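Local coordinates for motility protein B (Helicobacter pylori, PDB 3S06) that probably forms, with MotA, the stator of the flagellar motor and may fasten this torque-generating machinery to the cell wall through its periplasmic domain, at residues I9-E14 with S31-E36; G24-L29 with E138-T143; T73-L78 with Y116-P121. All blocks are in the same frame, centred on the assembly; numbering follows the deposited sequence. Where two conformers were deposited one is given.

Contact 1 of 3, residues I9-E14 with S31-E36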
loop_
_atom_site.group_PDB
_atom_site.type_symbol
_atom_site.label_atom_id
_atom_site.label_comp_id
_atom_site.label_asym_id
_atom_site.label_seq_id
_atom_site.Cartn_x
_atom_site.Cartn_y
_atom_site.Cartn_z
ATOM N N ILE A 9 -22.050 -30.985 -0.811
ATOM C CA ILE A 9 -20.684 -30.560 -1.148
ATOM C C ILE A 9 -19.725 -30.689 0.046
ATOM O O ILE A 9 -20.039 -30.278 1.171
ATOM C CB ILE A 9 -20.678 -29.166 -1.848
ATOM C CG1 ILE A 9 -19.272 -28.761 -2.284
ATOM C CG2 ILE A 9 -21.375 -28.097 -1.010
ATOM C CD1 ILE A 9 -19.283 -27.730 -3.339
ATOM N N ALA A 10 -18.591 -31.331 -0.215
ATOM C CA ALA A 10 -17.539 -31.541 0.767
ATOM C C ALA A 10 -16.694 -30.268 0.896
ATOM O O ALA A 10 -16.675 -29.429 -0.011
ATOM C CB ALA A 10 -16.679 -32.705 0.333
ATOM N N ARG A 11 -16.005 -30.114 2.019
ATOM C CA ARG A 11 -15.186 -28.928 2.231
ATOM C C ARG A 11 -13.750 -29.122 1.745
ATOM O O ARG A 11 -13.040 -28.154 1.534
ATOM C CB ARG A 11 -15.244 -28.516 3.704
ATOM C CG ARG A 11 -16.682 -28.105 4.105
ATOM C CD ARG A 11 -16.694 -27.173 5.283
ATOM N NE ARG A 11 -15.888 -26.002 5.000
ATOM C CZ ARG A 11 -15.097 -25.403 5.868
ATOM N NH1 ARG A 11 -15.009 -25.840 7.129
ATOM N NH2 ARG A 11 -14.391 -24.364 5.468
ATOM N N LYS A 12 -13.346 -30.377 1.550
ATOM C CA LYS A 12 -11.968 -30.688 1.139
ATOM C C LYS A 12 -11.574 -29.961 -0.150
ATOM O O LYS A 12 -10.439 -29.492 -0.281
ATOM C CB LYS A 12 -11.817 -32.196 0.931
ATOM C CG LYS A 12 -10.400 -32.718 0.837
ATOM C CD LYS A 12 -10.461 -34.178 0.356
ATOM C CE LYS A 12 -9.464 -35.107 1.059
ATOM N NZ LYS A 12 -10.146 -36.002 2.066
ATOM N N GLY A 13 -12.506 -29.887 -1.096
ATOM C CA GLY A 13 -12.227 -29.272 -2.410
ATOM C C GLY A 13 -12.284 -27.752 -2.459
ATOM O O GLY A 13 -11.962 -27.133 -3.498
ATOM N N GLU A 14 -12.687 -27.121 -1.354
ATOM C CA GLU A 14 -12.710 -25.659 -1.317
ATOM C C GLU A 14 -11.309 -25.092 -1.458
ATOM O O GLU A 14 -10.332 -25.721 -1.054
ATOM C CB GLU A 14 -13.272 -25.134 0.003
ATOM C CG GLU A 14 -14.726 -25.410 0.237
ATOM C CD GLU A 14 -15.142 -25.057 1.664
ATOM O OE1 GLU A 14 -14.370 -24.372 2.384
ATOM O OE2 GLU A 14 -16.225 -25.491 2.063
ATOM N N SER A 31 -20.950 -20.128 -1.099
ATOM C CA SER A 31 -22.392 -20.044 -0.842
ATOM C C SER A 31 -22.872 -21.032 0.230
ATOM O O SER A 31 -23.629 -20.668 1.139
ATOM C CB SER A 31 -23.170 -20.301 -2.129
ATOM O OG SER A 31 -24.559 -20.149 -1.888
ATOM N N ASN A 32 -22.447 -22.285 0.101
ATOM C CA ASN A 32 -22.950 -23.362 0.956
ATOM C C ASN A 32 -22.599 -23.220 2.447
ATOM O O ASN A 32 -23.215 -23.886 3.299
ATOM C CB ASN A 32 -22.513 -24.739 0.414
ATOM C CG ASN A 32 -21.015 -24.864 0.266
ATOM O OD1 ASN A 32 -20.405 -24.175 -0.542
ATOM N ND2 ASN A 32 -20.404 -25.746 1.059
ATOM N N LEU A 33 -21.621 -22.381 2.780
ATOM C CA LEU A 33 -21.273 -22.165 4.190
ATOM C C LEU A 33 -22.174 -21.118 4.869
ATOM O O LEU A 33 -22.047 -20.856 6.079
ATOM C CB LEU A 33 -19.800 -21.764 4.344
ATOM C CG LEU A 33 -18.756 -22.703 3.736
ATOM C CD1 LEU A 33 -17.386 -22.336 4.273
ATOM C CD2 LEU A 33 -19.065 -24.166 4.027
ATOM N N LEU A 34 -23.085 -20.532 4.093
ATOM C CA LEU A 34 -23.918 -19.424 4.578
ATOM C C LEU A 34 -25.407 -19.590 4.267
ATOM O O LEU A 34 -26.252 -19.354 5.137
ATOM C CB LEU A 34 -23.441 -18.098 3.948
ATOM C CG LEU A 34 -22.051 -17.600 4.349
ATOM C CD1 LEU A 34 -21.646 -16.412 3.454
ATOM C CD2 LEU A 34 -22.020 -17.213 5.839
ATOM N N PHE A 35 -25.726 -19.935 3.016
ATOM C CA PHE A 35 -27.105 -19.864 2.531
ATOM C C PHE A 35 -27.686 -21.231 2.228
ATOM O O PHE A 35 -26.942 -22.179 1.945
ATOM C CB PHE A 35 -27.177 -19.015 1.251
ATOM C CG PHE A 35 -26.789 -17.584 1.466
ATOM C CD1 PHE A 35 -27.714 -16.675 1.995
ATOM C CD2 PHE A 35 -25.494 -17.159 1.179
ATOM C CE1 PHE A 35 -27.363 -15.350 2.225
ATOM C CE2 PHE A 35 -25.118 -15.802 1.395
ATOM C CZ PHE A 35 -26.062 -14.918 1.928
ATOM N N GLU A 36 -29.015 -21.326 2.285
ATOM C CA GLU A 36 -29.716 -22.555 1.901
ATOM C C GLU A 36 -29.433 -22.893 0.428
ATOM O O GLU A 36 -29.281 -24.060 0.073
ATOM C CB GLU A 36 -31.216 -22.406 2.138
ATOM C CG GLU A 36 -31.549 -22.212 3.622
ATOM C CD GLU A 36 -33.037 -22.185 3.920
ATOM O OE1 GLU A 36 -33.371 -22.301 5.114
ATOM O OE2 GLU A 36 -33.856 -22.043 2.989
HETATM O O HOH W 1 -17.767 -26.727 0.436
#
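The CG of N32 sits between its own backbone N and carbonyl carbon (chi1 57°), and this carries the amide across to I9. The R11 chain bends at chi3 (56°), which brings its guanidinium round to E14 and alongside the L33 methyls. The contact joins the loop between helix 4-8 and strand 18-21 to the 3-10 turn 31-33, which follows strand 24-29. Both lie in the periplasmic part of MotB, which carries the OmpA-like fold.

CG2 of I9 lies 3.3 Å from ND2 of N32, and the two side chains cross at about a right angle. I9 also packs on L128, E129 and M132 of helix 128-134. R11 and E14 are the two ends of a type I beta turn, closed by the bond from E14 N to R11 O. Their side chains form a salt bridge, with R11 holding E14 side-on through two nitrogens. NE donates to OE2 of E14 at 3.0 Å, and NH2 donates to OE1 at 3.1 Å. Both oxygens are met on the syn side. L33 comes up against this pair with its methyls: CD2 is 3.7 Å from OE2 of E14 and 3.8 Å from NE of R11.

No direct hydrogen bond crosses between the segments. One water does this work. It accepts from N32 ND2 at 2.9 Å, and donates to A10 O at 2.9 Å and to E14 OE2 at 2.6 Å.

Contact 2 of 3, residues G24-L29 with E138-T143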
loop_
_atom_site.group_PDB
_atom_site.type_symbol
_atom_site.label_atom_id
_atom_site.label_comp_id
_atom_site.label_asym_id
_atom_site.label_seq_id
_atom_site.Cartn_x
_atom_site.Cartn_y
_atom_site.Cartn_z
ATOM N N GLY A 24 -5.495 -5.430 1.771
ATOM C CA GLY A 24 -6.305 -5.958 2.860
ATOM C C GLY A 24 -6.407 -7.455 2.875
ATOM O O GLY A 24 -5.695 -8.138 2.146
ATOM N N SER A 25 -7.286 -7.963 3.720
ATOM C CA SER A 25 -7.459 -9.418 3.847
ATOM C C SER A 25 -8.877 -9.799 3.456
ATOM O O SER A 25 -9.814 -9.049 3.706
ATOM C CB SER A 25 -7.218 -9.877 5.299
ATOM O OG SER A 25 -5.893 -9.610 5.738
ATOM N N ILE A 26 -9.030 -10.992 2.886
ATOM C CA ILE A 26 -10.327 -11.464 2.394
ATOM C C ILE A 26 -10.634 -12.834 2.989
ATOM O O ILE A 26 -9.830 -13.763 2.839
ATOM C CB ILE A 26 -10.312 -11.594 0.853
ATOM C CG1 ILE A 26 -9.902 -10.241 0.233
ATOM C CG2 ILE A 26 -11.714 -11.972 0.355
ATOM C CD1 ILE A 26 -9.706 -10.216 -1.285
ATOM N N LEU A 27 -11.773 -12.951 3.662
ATOM C CA LEU A 27 -12.285 -14.278 4.029
ATOM C C LEU A 27 -13.311 -14.684 2.981
ATOM O O LEU A 27 -14.314 -14.000 2.802
ATOM C CB LEU A 27 -12.928 -14.267 5.408
ATOM C CG LEU A 27 -12.018 -14.179 6.612
ATOM C CD1 LEU A 27 -12.942 -14.039 7.819
ATOM C CD2 LEU A 27 -11.142 -15.451 6.703
ATOM N N LYS A 28 -13.033 -15.782 2.278
ATOM C CA LYS A 28 -13.879 -16.194 1.174
ATOM C C LYS A 28 -14.830 -17.275 1.673
ATOM O O LYS A 28 -14.407 -18.351 2.114
ATOM C CB LYS A 28 -13.021 -16.675 -0.011
ATOM C CG LYS A 28 -12.484 -15.519 -0.831
ATOM C CD LYS A 28 -11.667 -16.001 -1.984
ATOM C CE LYS A 28 -10.632 -14.985 -2.322
ATOM N NZ LYS A 28 -11.228 -13.923 -3.176
ATOM N N LEU A 29 -16.127 -16.964 1.647
ATOM C CA LEU A 29 -17.133 -17.880 2.177
ATOM C C LEU A 29 -18.010 -18.391 1.040
ATOM O O LEU A 29 -18.933 -17.693 0.611
ATOM C CB LEU A 29 -18.009 -17.189 3.243
ATOM C CG LEU A 29 -17.222 -16.408 4.305
ATOM C CD1 LEU A 29 -18.176 -15.604 5.169
ATOM C CD2 LEU A 29 -16.346 -17.345 5.122
ATOM N N GLU A 138 -17.715 -12.526 0.427
ATOM C CA GLU A 138 -16.403 -12.261 0.994
ATOM C C GLU A 138 -16.499 -11.303 2.144
ATOM O O GLU A 138 -17.358 -10.415 2.146
ATOM C CB GLU A 138 -15.522 -11.578 -0.066
ATOM C CG GLU A 138 -15.088 -12.501 -1.154
ATOM C CD GLU A 138 -14.170 -11.844 -2.166
ATOM O OE1 GLU A 138 -13.972 -10.597 -2.125
ATOM O OE2 GLU A 138 -13.649 -12.608 -2.999
ATOM N N ILE A 139 -15.646 -11.478 3.148
ATOM C CA ILE A 139 -15.520 -10.426 4.143
ATOM C C ILE A 139 -14.146 -9.821 3.915
ATOM O O ILE A 139 -13.120 -10.506 3.972
ATOM C CB ILE A 139 -15.685 -10.922 5.583
ATOM C CG1 ILE A 139 -16.990 -11.695 5.731
ATOM C CG2 ILE A 139 -15.665 -9.718 6.573
ATOM C CD1 ILE A 139 -17.124 -12.348 7.056
ATOM N N PHE A 140 -14.150 -8.529 3.632
ATOM C CA PHE A 140 -12.926 -7.816 3.229
ATOM C C PHE A 140 -12.576 -6.834 4.335
ATOM O O PHE A 140 -13.437 -6.027 4.760
ATOM C CB PHE A 140 -13.171 -7.099 1.899
ATOM C CG PHE A 140 -12.010 -6.244 1.442
ATOM C CD1 PHE A 140 -10.779 -6.819 1.162
ATOM C CD2 PHE A 140 -12.159 -4.864 1.299
ATOM C CE1 PHE A 140 -9.692 -6.012 0.727
ATOM C CE2 PHE A 140 -11.089 -4.065 0.857
ATOM C CZ PHE A 140 -9.846 -4.663 0.590
ATOM N N PHE A 141 -11.336 -6.935 4.815
ATOM C CA PHE A 141 -10.841 -6.123 5.917
ATOM C C PHE A 141 -9.836 -5.116 5.379
ATOM O O PHE A 141 -8.842 -5.496 4.768
ATOM C CB PHE A 141 -10.154 -6.999 6.958
ATOM C CG PHE A 141 -11.055 -8.051 7.551
ATOM C CD1 PHE A 141 -11.674 -7.823 8.777
ATOM C CD2 PHE A 141 -11.266 -9.264 6.900
ATOM C CE1 PHE A 141 -12.512 -8.799 9.340
ATOM C CE2 PHE A 141 -12.094 -10.239 7.446
ATOM C CZ PHE A 141 -12.700 -10.012 8.673
ATOM N N SER A 142 -10.068 -3.833 5.636
ATOM C CA SER A 142 -9.203 -2.781 5.076
ATOM C C SER A 142 -9.155 -1.575 6.013
ATOM O O SER A 142 -9.742 -1.604 7.082
ATOM C CB SER A 142 -9.711 -2.336 3.699
ATOM O OG SER A 142 -10.948 -1.648 3.849
ATOM N N THR A 143 -8.394 -0.535 5.650
ATOM C CA THR A 143 -8.492 0.754 6.351
ATOM C C THR A 143 -8.578 1.881 5.308
ATOM O O THR A 143 -8.412 1.627 4.125
ATOM C CB THR A 143 -7.304 1.022 7.322
ATOM O OG1 THR A 143 -6.114 1.270 6.564
ATOM C CG2 THR A 143 -7.058 -0.154 8.288
#
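S25 and F141 face each other as a hydrogen-bonded pair, and L27 and I139 form the next one. S25 N donates to F141 O at 3.1 Å, and F141 N returns a nearly straight bond to S25 O at 2.8 Å. L27 N and I139 O meet at 2.8 Å, with I139 N bonded to L27 O in turn. I26 with F140 and K28 with E138 are the non-hydrogen-bonded pairs.

On the face of L27 and I139, CD1 of L27 meets the edge of the F141 ring at CE2, 3.9 Å away. In one of the two conformers of I139, its CD1 touches L29 CD1. On the other face, CG1 of I26 reaches the edge of the F140 ring at CD1, 3.7 Å away. F140 CG lies anti to the backbone N (chi1 176°), and the ring passes along the strand to G24, where CE1 approaches CA. CG2 of I26 rests on the E138 carboxylate. K28 and E138 run side by side. In one of the two K28 conformers, NZ forms a salt bridge with E138 OE2 at 2.8 Å, from above the carboxylate plane.

Further out, R136 and R70 also bind E138, and E19 is a second partner of K28. This mesh of charges probably keeps the carboxylate ionised. Helix 48-57 covers L27, L29 and I139. The second subunit packs on S25, L27 and F141, and its H152 is hydrogen-bonded to S25 OG.

The two antiparallel strands, 24-29 and 137-142, belong to the central mixed sheet of the OmpA-like alpha/beta fold.

Contact 3 of 3, residues T73-L78 with Y116-P121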
loop_
_atom_site.group_PDB
_atom_site.type_symbol
_atom_site.label_atom_id
_atom_site.label_comp_id
_atom_site.label_asym_id
_atom_site.label_seq_id
_atom_site.Cartn_x
_atom_site.Cartn_y
_atom_site.Cartn_z
ATOM N N THR A 73 -22.200 -13.265 -7.762
ATOM C CA THR A 73 -22.933 -14.378 -8.382
ATOM C C THR A 73 -22.214 -14.847 -9.654
ATOM O O THR A 73 -21.230 -14.228 -10.103
ATOM C CB THR A 73 -24.412 -14.023 -8.719
ATOM O OG1 THR A 73 -24.483 -13.343 -9.978
ATOM C CG2 THR A 73 -25.043 -13.132 -7.645
ATOM N N ASP A 74 -22.663 -15.966 -10.204
ATOM C CA ASP A 74 -22.348 -16.273 -11.602
ATOM C C ASP A 74 -23.571 -15.977 -12.456
ATOM O O ASP A 74 -24.498 -15.294 -11.992
ATOM C CB ASP A 74 -21.847 -17.716 -11.777
ATOM C CG ASP A 74 -22.822 -18.767 -11.269
ATOM O OD1 ASP A 74 -24.008 -18.483 -10.972
ATOM O OD2 ASP A 74 -22.387 -19.934 -11.196
ATOM N N ASP A 75 -23.604 -16.500 -13.692
ATOM C CA ASP A 75 -24.662 -16.248 -14.659
ATOM C C ASP A 75 -25.882 -17.167 -14.517
ATOM O O ASP A 75 -26.623 -17.352 -15.503
ATOM C CB ASP A 75 -24.103 -16.411 -16.090
ATOM C CG ASP A 75 -23.230 -15.243 -16.527
ATOM O OD1 ASP A 75 -23.247 -14.186 -15.863
ATOM O OD2 ASP A 75 -22.538 -15.378 -17.559
ATOM N N THR A 76 -26.061 -17.794 -13.359
ATOM C CA THR A 76 -27.271 -18.623 -13.119
ATOM C C THR A 76 -28.489 -17.698 -13.257
ATOM O O THR A 76 -28.487 -16.621 -12.665
ATOM C CB THR A 76 -27.232 -19.228 -11.702
ATOM O OG1 THR A 76 -26.069 -20.054 -11.571
ATOM C CG2 THR A 76 -28.487 -20.068 -11.399
ATOM N N PRO A 77 -29.515 -18.080 -14.057
ATOM C CA PRO A 77 -30.637 -17.137 -14.238
ATOM C C PRO A 77 -31.359 -16.850 -12.915
ATOM O O PRO A 77 -31.321 -17.668 -11.999
ATOM C CB PRO A 77 -31.567 -17.867 -15.214
ATOM C CG PRO A 77 -30.664 -18.861 -15.945
ATOM C CD PRO A 77 -29.635 -19.270 -14.935
ATOM N N LEU A 78 -31.985 -15.687 -12.817
ATOM C CA LEU A 78 -32.715 -15.305 -11.599
ATOM C C LEU A 78 -33.963 -16.185 -11.422
ATOM O O LEU A 78 -34.689 -16.445 -12.387
ATOM C CB LEU A 78 -33.074 -13.820 -11.642
ATOM C CG LEU A 78 -31.868 -12.880 -11.770
ATOM C CD1 LEU A 78 -32.298 -11.467 -12.104
ATOM C CD2 LEU A 78 -30.999 -12.879 -10.483
ATOM N N TYR A 116 -21.047 -7.263 -6.521
ATOM C CA TYR A 116 -20.254 -7.336 -7.761
ATOM C C TYR A 116 -21.079 -7.907 -8.915
ATOM O O TYR A 116 -20.598 -7.985 -10.063
ATOM C CB TYR A 116 -19.021 -8.214 -7.532
ATOM C CG TYR A 116 -17.955 -7.511 -6.718
ATOM C CD1 TYR A 116 -16.781 -7.066 -7.324
ATOM C CD2 TYR A 116 -18.144 -7.252 -5.349
ATOM C CE1 TYR A 116 -15.795 -6.409 -6.589
ATOM C CE2 TYR A 116 -17.178 -6.561 -4.605
ATOM C CZ TYR A 116 -16.003 -6.149 -5.242
ATOM O OH TYR A 116 -15.048 -5.475 -4.514
ATOM N N GLY A 117 -22.321 -8.281 -8.602
ATOM C CA GLY A 117 -23.246 -8.895 -9.566
ATOM C C GLY A 117 -22.608 -10.169 -10.080
ATOM O O GLY A 117 -21.834 -10.814 -9.351
ATOM N N SER A 118 -22.931 -10.543 -11.317
ATOM C CA SER A 118 -22.260 -11.700 -11.893
ATOM C C SER A 118 -20.850 -11.326 -12.310
ATOM O O SER A 118 -20.609 -10.303 -12.964
ATOM C CB SER A 118 -23.012 -12.319 -13.057
ATOM O OG SER A 118 -22.308 -13.464 -13.523
ATOM N N THR A 119 -19.915 -12.164 -11.907
ATOM C CA THR A 119 -18.523 -11.988 -12.323
ATOM C C THR A 119 -17.941 -13.207 -13.022
ATOM O O THR A 119 -16.770 -13.193 -13.390
ATOM C CB THR A 119 -17.595 -11.630 -11.142
ATOM O OG1 THR A 119 -17.544 -12.725 -10.211
ATOM C CG2 THR A 119 -18.094 -10.367 -10.437
ATOM N N ASN A 120 -18.721 -14.277 -13.138
ATOM C CA ASN A 120 -18.253 -15.498 -13.832
ATOM C C ASN A 120 -19.335 -16.152 -14.659
ATOM O O ASN A 120 -20.497 -16.154 -14.266
ATOM C CB ASN A 120 -17.736 -16.523 -12.814
ATOM C CG ASN A 120 -16.287 -16.311 -12.463
ATOM O OD1 ASN A 120 -15.946 -16.095 -11.298
ATOM N ND2 ASN A 120 -15.413 -16.398 -13.469
ATOM N N PRO A 121 -18.956 -16.729 -15.815
ATOM C CA PRO A 121 -19.940 -17.420 -16.627
ATOM C C PRO A 121 -20.152 -18.830 -16.089
ATOM O O PRO A 121 -19.410 -19.257 -15.230
ATOM C CB PRO A 121 -19.274 -17.475 -17.997
ATOM C CG PRO A 121 -17.799 -17.505 -17.695
ATOM C CD PRO A 121 -17.625 -16.689 -16.454
#
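T73 and S118 pair in parallel between strands 66-74 and 111-120: T73 N donates to G117 O at 2.9 Å, and T119 N donates to T73 O at 3.0 Å. G117 has a positive phi (59°) just before this pair, a value that glycine adopts readily.

S118 OG reaches D75 OD1. It lies anti to the backbone N (chi1 -178°). S118 and D75 were each modelled in two conformers, and in one pairing OG donates to OD1 at 2.6 Å, from above the carboxylate plane. In that D75 conformer the other oxygen, OD2, lies 3.4 Å from P121 CA. The D74 carboxylate bonds within 73-78, while its CB lies 3.2 Å from N120 O. D74 OD1 accepts T76 N, an Asx turn, and also T76 OG1 at 2.7 Å, both from the same face of the carboxylate. T73 OG1 donates to D74 O.

The two strands belong to a beta-alpha-beta unit with helix 86-103. T73 packs on H86 and A90 of that helix, while N135 holds D74 N.

Beyond the T73-S118 pair, side-chain bonds add to the backbone bonds. D74 closes an Asx turn with T76, and D75 is tied to S118 in at least one conformer of each.

Contact 2 is the core of the three, a buried strand pair near the centre of the chain and against a second subunit. Contacts 1 and 3 are only partly buried and lie farther out. Contacts 2 and 3 belong to the same sheet, where strands 137-142 and 66-74 are neighbours. Contact 2 pairs antiparallel strands and contact 3 parallel ones. Contact 1 lies off the sheet, but its L34 CD1 touches CB of L29, the last residue of strand 24-29, at 3.7 Å. Contact 2 combines regular backbone bonds, apolar packing around L27 and I139, and a charge cluster around E138. Contact 1 has a water bridge beside a local salt bridge, and contact 3 a serine-aspartate bond.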